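Local coordinates for protein 2-(hydroxymethyl)glutarate dehydrogenase (PDB 3CKY) that catalyses the NAD-dependent interconversion of 2-formylglutarate and (S)-2-hydroxymethylglutarate, a step in the bacterial fermentation of nicotinate, at residues A[63-68]-A[95-100]; A[120-125]-A[138-143]. All blocks are in the same frame, centred on the assembly; numbering follows the deposited sequence.

Both contacts are buried pairings in the sheet of the Rossmann-type domain, and they join through the neighbouring strands 93-96 and 118-125, where Asp-96 and Val-120 are probably hydrogen-bonded and Val-95 packs on Ala-122. Contact 1 is parallel and lies nearer the middle of the sheet; its chemistry passes from apolar packing to a serine-aspartate network at the strand ends, beside the presumed NAD site. Contact 2 is antiparallel, touches a second subunit through Met-139, and its strand 118-125 is interrupted. There the polar element is a carboxylate bonded by backbone amides around the start of helix 169-197, while the far end of 120-125 meets the presumed active-site lysine.

Contact 1: A[63-68]-A[95-100]; sequences IIFTSL and VDMSSV
Phe-65 and Val-95 stand side by side on one face of the sheet, ring atom CE2 of Phe-65 lying 3.9 Å from CG1 of Val-95. The Met-97 chain, bent at its last torsion (chi3 -80°), brings CE to within 3.8 Å of CB of Phe-65 and its sulfur obliquely beside the ring, a Met-aromatic contact. This is the tight part: Phe-9 meets the same ring, and helix 144-157 covers it. Beneath the side chains a parallel ladder runs from Val-95 N to Ile-64 O, Thr-66 N to Val-95 O and Met-97 N to Thr-66 O. On the other face Thr-66 turns CG2 to Asp-96 OD1, while its hydroxyl bonds to Ile-10 O of the neighbouring strand.

Past the strand ends the contact becomes looser and more polar. Ser-67 is exposed, and a water bridges the gap, giving a hydrogen to Leu-68 O (2.6 Å) and receiving one from Ser-99 N. On the buried side of this polar end lies Ser-98. With OG anti to its carbonyl carbon (chi1 -55°), its hydroxyl accepts from Leu-68 N at 2.7 Å and donates to the syn lone pair of Asp-96 OD1 at 2.5 Å. Ser-98 N also reaches OD1, from above the carboxylate plane, closing an Asx turn.

Two donors thus grip OD1, and Tyr-119 OH bonds to OD2, an environment that probably keeps the buried Asp-96 ionised. The chain of bonds from carboxylate through hydroxyl to Leu-68 N probably helps to hold the backbone leading to Ser-99, which by similarity binds NAD.

Contact 2: A[120-125]-A[138-143]; sequences VDAPVS and IMVGAS
The carboxylate of Asp-121 is the flat group here, and backbone of the opposite strand lies over one of its faces. Gly-141 N stands above that face, 3.9 Å from OD2, while Gly-141 O comes within 3.0 Å of OD1, a meeting of two acceptors. Asp-121 holds CG between its backbone N and carbonyl carbon (chi1 53°), which folds the group against Gly-141, with OD1 close to where a CB on that glycine would stand. Backbone amides outside the pair satisfy the carboxylate, Gly-168 N at OD1 and Asp-171 N at OD2. Replacing Asp-121 by an alanine would remove the carboxylate and would probably leave these two amides without their acceptor and open a gap beside Gly-141.

Met-139 O meets the puckered ring of Pro-123 at its CD corner, 3.2 Å from CD. Met-139 in turn bends at chi2 and chi3, carrying CE back to Pro-123 O (3.1 Å) and on toward Ser-125. Two nearly straight bonds tie the backbones, Gly-141 N to Asp-121 O at 2.9 Å and Met-139 N to Pro-123 O at 3.0 Å. Between them strand 118-125 is broken at Ala-122 and Pro-123, where a proline has no N-H to offer. Ala-122 CA instead makes a CA-H...O contact to Met-139 O. The antiparallel pairing resumes at Val-124 and Ile-138, a non-hydrogen-bonded pair whose side chains run side by side, CG1 to CG1 at 3.8 Å.

Helix 144-157 covers Val-120, Ile-138 and Val-140, whereas helix 169-197 packs on Pro-123 and Met-139. Lys-174 of that helix, the active-site residue by similarity, bonds to Val-124 O, and Met-139 also touches Ile-208 of a second subunit. Strand 93-96 lies beside 120-125, its Val-95 against Val-120 and Ala-122, and strand 158-165 flanks 138-143 through the backbone bond of Ile-138 with Asp-160.

Contact 1: A[63-68]-A[95-100]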
ATOM      1  N   ILE A  63      10.636  26.600  33.792  1.00 66.36           N
ATOM      2  CA  ILE A  63       9.857  25.899  32.784  1.00 66.43           C
ATOM      3  C   ILE A  63      10.137  26.543  31.430  1.00 66.36           C
ATOM      4  O   ILE A  63       9.960  27.750  31.262  1.00 66.44           O
ATOM      5  CB  ILE A  63       8.346  25.956  33.086  1.00 66.44           C
ATOM      6  CG1 ILE A  63       8.048  25.275  34.430  1.00 66.50           C
ATOM      7  CG2 ILE A  63       7.545  25.301  31.946  1.00 66.24           C
ATOM      8  CD1 ILE A  63       6.631  25.503  34.943  1.00 66.54           C
ATOM      9  N   ILE A  64      10.585  25.734  30.479  1.00 66.26           N
ATOM     10  CA  ILE A  64      10.980  26.225  29.164  1.00 66.33           C
ATOM     11  C   ILE A  64      10.069  25.622  28.094  1.00 66.37           C
ATOM     12  O   ILE A  64       9.865  24.408  28.043  1.00 66.18           O
ATOM     13  CB  ILE A  64      12.453  25.875  28.841  1.00 66.34           C
ATOM     14  CG1 ILE A  64      13.390  26.419  29.925  1.00 66.34           C
ATOM     15  CG2 ILE A  64      12.850  26.443  27.484  1.00 66.27           C
ATOM     16  CD1 ILE A  64      14.781  25.824  29.871  1.00 66.22           C
ATOM     17  N   PHE A  65       9.518  26.491  27.254  1.00 66.45           N
ATOM     18  CA  PHE A  65       8.674  26.080  26.154  1.00 66.49           C
ATOM     19  C   PHE A  65       9.458  26.140  24.858  1.00 66.65           C
ATOM     20  O   PHE A  65      10.233  27.070  24.625  1.00 66.52           O
ATOM     21  CB  PHE A  65       7.451  26.988  26.051  1.00 66.35           C
ATOM     22  CG  PHE A  65       6.467  26.790  27.155  1.00 66.26           C
ATOM     23  CD1 PHE A  65       6.556  27.537  28.322  1.00 66.56           C
ATOM     24  CD2 PHE A  65       5.457  25.852  27.038  1.00 66.04           C
ATOM     25  CE1 PHE A  65       5.646  27.354  29.354  1.00 66.39           C
ATOM     26  CE2 PHE A  65       4.544  25.666  28.061  1.00 66.14           C
ATOM     27  CZ  PHE A  65       4.636  26.419  29.220  1.00 66.19           C
ATOM     28  N   THR A  66       9.254  25.128  24.022  1.00 66.88           N
ATOM     29  CA  THR A  66       9.808  25.120  22.683  1.00 66.89           C
ATOM     30  C   THR A  66       8.878  24.384  21.734  1.00 66.83           C
ATOM     31  O   THR A  66       8.126  23.505  22.148  1.00 66.91           O
ATOM     32  CB  THR A  66      11.217  24.475  22.653  1.00 67.06           C
ATOM     33  OG1 THR A  66      11.910  24.900  21.478  1.00 67.30           O
ATOM     34  CG2 THR A  66      11.136  22.951  22.698  1.00 66.93           C
ATOM     35  N   SER A  67       8.928  24.777  20.469  1.00 66.85           N
ATOM     36  CA  SER A  67       8.248  24.080  19.393  1.00 66.89           C
ATOM     37  C   SER A  67       9.122  24.190  18.142  1.00 66.93           C
ATOM     38  O   SER A  67       9.187  25.247  17.506  1.00 66.90           O
ATOM     39  CB  SER A  67       6.865  24.681  19.140  1.00 66.93           C
ATOM     40  OG  SER A  67       6.193  23.972  18.113  1.00 67.29           O
ATOM     41  N   LEU A  68       9.807  23.098  17.813  1.00 66.78           N
ATOM     42  CA  LEU A  68      10.773  23.074  16.723  1.00 66.65           C
ATOM     43  C   LEU A  68      10.233  22.232  15.561  1.00 66.60           C
ATOM     44  O   LEU A  68       9.279  21.469  15.745  1.00 66.58           O
ATOM     45  CB  LEU A  68      12.115  22.545  17.247  1.00 66.64           C
ATOM     46  CG  LEU A  68      12.711  23.378  18.406  1.00 66.61           C
ATOM     47  CD1 LEU A  68      13.872  22.677  19.105  1.00 65.34           C
ATOM     48  CD2 LEU A  68      13.156  24.742  17.900  1.00 65.76           C
ATOM     49  N   VAL A  95       9.227  21.788  28.168  1.00 65.00           N
ATOM     50  CA  VAL A  95       7.937  21.444  27.572  1.00 64.72           C
ATOM     51  C   VAL A  95       8.050  21.556  26.062  1.00 64.72           C
ATOM     52  O   VAL A  95       8.019  22.651  25.507  1.00 64.67           O
ATOM     53  CB  VAL A  95       6.812  22.357  28.080  1.00 64.82           C
ATOM     54  CG1 VAL A  95       5.491  21.959  27.435  1.00 64.19           C
ATOM     55  CG2 VAL A  95       6.723  22.292  29.606  1.00 63.98           C
ATOM     56  N   ASP A  96       8.206  20.402  25.415  1.00 64.69           N
ATOM     57  CA  ASP A  96       8.420  20.316  23.978  1.00 64.47           C
ATOM     58  C   ASP A  96       7.084  20.155  23.252  1.00 64.20           C
ATOM     59  O   ASP A  96       6.418  19.134  23.367  1.00 63.98           O
ATOM     60  CB  ASP A  96       9.347  19.140  23.659  1.00 64.47           C
ATOM     61  CG  ASP A  96       9.910  19.193  22.247  1.00 64.99           C
ATOM     62  OD1 ASP A  96       9.478  20.034  21.432  1.00 65.78           O
ATOM     63  OD2 ASP A  96      10.802  18.377  21.955  1.00 66.13           O
ATOM     64  N   MET A  97       6.702  21.181  22.504  1.00 64.02           N
ATOM     65  CA  MET A  97       5.439  21.180  21.778  1.00 64.19           C
ATOM     66  C   MET A  97       5.663  20.834  20.309  1.00 63.58           C
ATOM     67  O   MET A  97       4.740  20.928  19.498  1.00 63.39           O
ATOM     68  CB  MET A  97       4.768  22.549  21.902  1.00 64.20           C
ATOM     69  CG  MET A  97       4.549  22.978  23.329  1.00 64.84           C
ATOM     70  SD  MET A  97       3.844  24.622  23.431  1.00 66.30           S
ATOM     71  CE  MET A  97       5.326  25.630  23.171  1.00 66.94           C
ATOM     72  N   SER A  98       6.894  20.433  19.983  1.00 62.94           N
ATOM     73  CA  SER A  98       7.260  20.057  18.632  1.00 62.69           C
ATOM     74  C   SER A  98       6.459  18.874  18.128  1.00 62.13           C
ATOM     75  O   SER A  98       6.123  17.951  18.881  1.00 62.06           O
ATOM     76  CB  SER A  98       8.744  19.696  18.543  1.00 62.51           C
ATOM     77  OG  SER A  98       9.564  20.743  19.021  1.00 62.78           O
ATOM     78  N   SER A  99       6.181  18.904  16.835  1.00 61.46           N
ATOM     79  CA  SER A  99       5.504  17.812  16.186  1.00 61.44           C
ATOM     80  C   SER A  99       6.505  16.682  15.853  1.00 61.09           C
ATOM     81  O   SER A  99       7.087  16.643  14.772  1.00 60.52           O
ATOM     82  CB  SER A  99       4.793  18.322  14.947  1.00 61.32           C
ATOM     83  OG  SER A  99       4.082  17.271  14.339  1.00 63.86           O
ATOM     84  N   VAL A 100       6.660  15.750  16.794  1.00 60.72           N
ATOM     85  CA  VAL A 100       7.645  14.692  16.686  1.00 60.75           C
ATOM     86  C   VAL A 100       7.092  13.344  17.162  1.00 60.97           C
ATOM     87  O   VAL A 100       6.037  13.275  17.775  1.00 60.91           O
ATOM     88  CB  VAL A 100       8.929  15.031  17.497  1.00 60.69           C
ATOM     89  CG1 VAL A 100       9.619  16.280  16.938  1.00 59.74           C
ATOM     90  CG2 VAL A 100       8.608  15.188  18.983  1.00 59.08           C
TER
HETATM   91  O   HOH W   1       6.887  20.919  14.931  1.00 44.41           O

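Contact 2: A[120-125]-A[138-143]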
ATOM      1  N   VAL A 120       9.108  16.951  28.863  1.00 63.64           N
ATOM      2  CA  VAL A 120       7.715  16.559  28.638  1.00 63.67           C
ATOM      3  C   VAL A 120       7.239  16.962  27.250  1.00 63.43           C
ATOM      4  O   VAL A 120       7.496  18.075  26.782  1.00 63.17           O
ATOM      5  CB  VAL A 120       6.751  17.139  29.731  1.00 63.99           C
ATOM      6  CG1 VAL A 120       7.463  17.270  31.070  1.00 62.87           C
ATOM      7  CG2 VAL A 120       6.167  18.475  29.310  1.00 64.90           C
ATOM      8  N   ASP A 121       6.566  16.034  26.583  1.00 63.51           N
ATOM      9  CA  ASP A 121       5.909  16.342  25.320  1.00 63.40           C
ATOM     10  C   ASP A 121       4.555  16.945  25.645  1.00 63.29           C
ATOM     11  O   ASP A 121       3.788  16.373  26.416  1.00 63.04           O
ATOM     12  CB  ASP A 121       5.762  15.112  24.413  1.00 63.44           C
ATOM     13  CG  ASP A 121       5.093  13.931  25.101  1.00 63.13           C
ATOM     14  OD1 ASP A 121       5.575  13.543  26.186  1.00 64.57           O
ATOM     15  OD2 ASP A 121       4.115  13.382  24.554  1.00 60.52           O
ATOM     16  N   ALA A 122       4.285  18.117  25.079  1.00 63.38           N
ATOM     17  CA  ALA A 122       3.004  18.808  25.286  1.00 63.56           C
ATOM     18  C   ALA A 122       2.532  19.464  23.985  1.00 63.51           C
ATOM     19  O   ALA A 122       2.341  20.676  23.918  1.00 63.59           O
ATOM     20  CB  ALA A 122       3.126  19.841  26.395  1.00 63.34           C
ATOM     21  N   PRO A 123       2.338  18.660  22.941  1.00 63.56           N
ATOM     22  CA  PRO A 123       1.809  19.228  21.708  1.00 63.74           C
ATOM     23  C   PRO A 123       0.407  19.819  21.921  1.00 63.87           C
ATOM     24  O   PRO A 123      -0.344  19.382  22.807  1.00 63.51           O
ATOM     25  CB  PRO A 123       1.757  18.031  20.765  1.00 63.76           C
ATOM     26  CG  PRO A 123       1.726  16.848  21.655  1.00 63.55           C
ATOM     27  CD  PRO A 123       2.549  17.211  22.833  1.00 63.55           C
ATOM     28  N   VAL A 124       0.081  20.827  21.123  1.00 64.03           N
ATOM     29  CA  VAL A 124      -1.148  21.571  21.305  1.00 64.28           C
ATOM     30  C   VAL A 124      -2.002  21.543  20.043  1.00 64.66           C
ATOM     31  O   VAL A 124      -1.499  21.271  18.946  1.00 64.83           O
ATOM     32  CB  VAL A 124      -0.854  23.039  21.657  1.00 64.39           C
ATOM     33  CG1 VAL A 124       0.100  23.124  22.841  1.00 63.48           C
ATOM     34  CG2 VAL A 124      -0.297  23.774  20.440  1.00 64.14           C
ATOM     35  N   SER A 125      -3.298  21.800  20.214  1.00 64.78           N
ATOM     36  CA  SER A 125      -4.182  22.079  19.086  1.00 64.89           C
ATOM     37  C   SER A 125      -5.019  23.324  19.380  1.00 65.02           C
ATOM     38  O   SER A 125      -5.173  23.714  20.539  1.00 65.23           O
ATOM     39  CB  SER A 125      -5.070  20.876  18.777  1.00 64.93           C
ATOM     40  OG  SER A 125      -5.849  20.504  19.893  1.00 65.40           O
ATOM     41  N   ILE A 138      -4.122  21.129  25.143  1.00 61.91           N
ATOM     42  CA  ILE A 138      -2.749  20.707  25.372  1.00 61.98           C
ATOM     43  C   ILE A 138      -2.730  19.261  25.848  1.00 62.15           C
ATOM     44  O   ILE A 138      -3.365  18.924  26.849  1.00 62.02           O
ATOM     45  CB  ILE A 138      -2.038  21.628  26.385  1.00 62.12           C
ATOM     46  CG1 ILE A 138      -2.086  23.092  25.888  1.00 62.24           C
ATOM     47  CG2 ILE A 138      -0.595  21.161  26.616  1.00 61.80           C
ATOM     48  CD1 ILE A 138      -1.364  24.107  26.775  1.00 61.87           C
ATOM     49  N   MET A 139      -2.005  18.412  25.115  1.00 62.19           N
ATOM     50  CA  MET A 139      -1.951  16.987  25.399  1.00 62.46           C
ATOM     51  C   MET A 139      -0.566  16.650  25.959  1.00 62.42           C
ATOM     52  O   MET A 139       0.436  16.759  25.256  1.00 62.43           O
ATOM     53  CB  MET A 139      -2.245  16.195  24.125  1.00 62.42           C
ATOM     54  CG  MET A 139      -3.666  16.423  23.550  1.00 62.96           C
ATOM     55  SD  MET A 139      -3.748  16.531  21.721  1.00 64.27           S
ATOM     56  CE  MET A 139      -2.792  18.034  21.468  1.00 64.20           C
ATOM     57  N   VAL A 140      -0.525  16.222  27.224  1.00 62.45           N
ATOM     58  CA  VAL A 140       0.731  16.112  27.966  1.00 62.40           C
ATOM     59  C   VAL A 140       1.132  14.671  28.272  1.00 62.46           C
ATOM     60  O   VAL A 140       0.331  13.889  28.782  1.00 62.57           O
ATOM     61  CB  VAL A 140       0.657  16.891  29.303  1.00 62.47           C
ATOM     62  CG1 VAL A 140       2.014  16.869  30.013  1.00 61.76           C
ATOM     63  CG2 VAL A 140       0.199  18.329  29.063  1.00 61.59           C
ATOM     64  N   GLY A 141       2.381  14.343  27.948  1.00 62.54           N
ATOM     65  CA  GLY A 141       2.997  13.072  28.316  1.00 62.60           C
ATOM     66  C   GLY A 141       4.031  13.331  29.388  1.00 62.64           C
ATOM     67  O   GLY A 141       5.042  13.971  29.127  1.00 62.66           O
ATOM     68  N   ALA A 142       3.776  12.847  30.601  1.00 62.79           N
ATOM     69  CA  ALA A 142       4.667  13.109  31.733  1.00 62.79           C
ATOM     70  C   ALA A 142       4.323  12.230  32.923  1.00 62.83           C
ATOM     71  O   ALA A 142       3.321  11.525  32.909  1.00 62.83           O
ATOM     72  CB  ALA A 142       4.588  14.582  32.124  1.00 62.58           C
ATOM     73  N   SER A 143       5.169  12.271  33.950  1.00 63.13           N
ATOM     74  CA  SER A 143       4.844  11.660  35.239  1.00 63.28           C
ATOM     75  C   SER A 143       3.725  12.466  35.890  1.00 63.42           C
ATOM     76  O   SER A 143       3.480  13.616  35.523  1.00 63.34           O
ATOM     77  CB  SER A 143       6.071  11.616  36.157  1.00 63.16           C
ATOM     78  OG  SER A 143       6.396  12.906  36.636  1.00 63.01           O
TER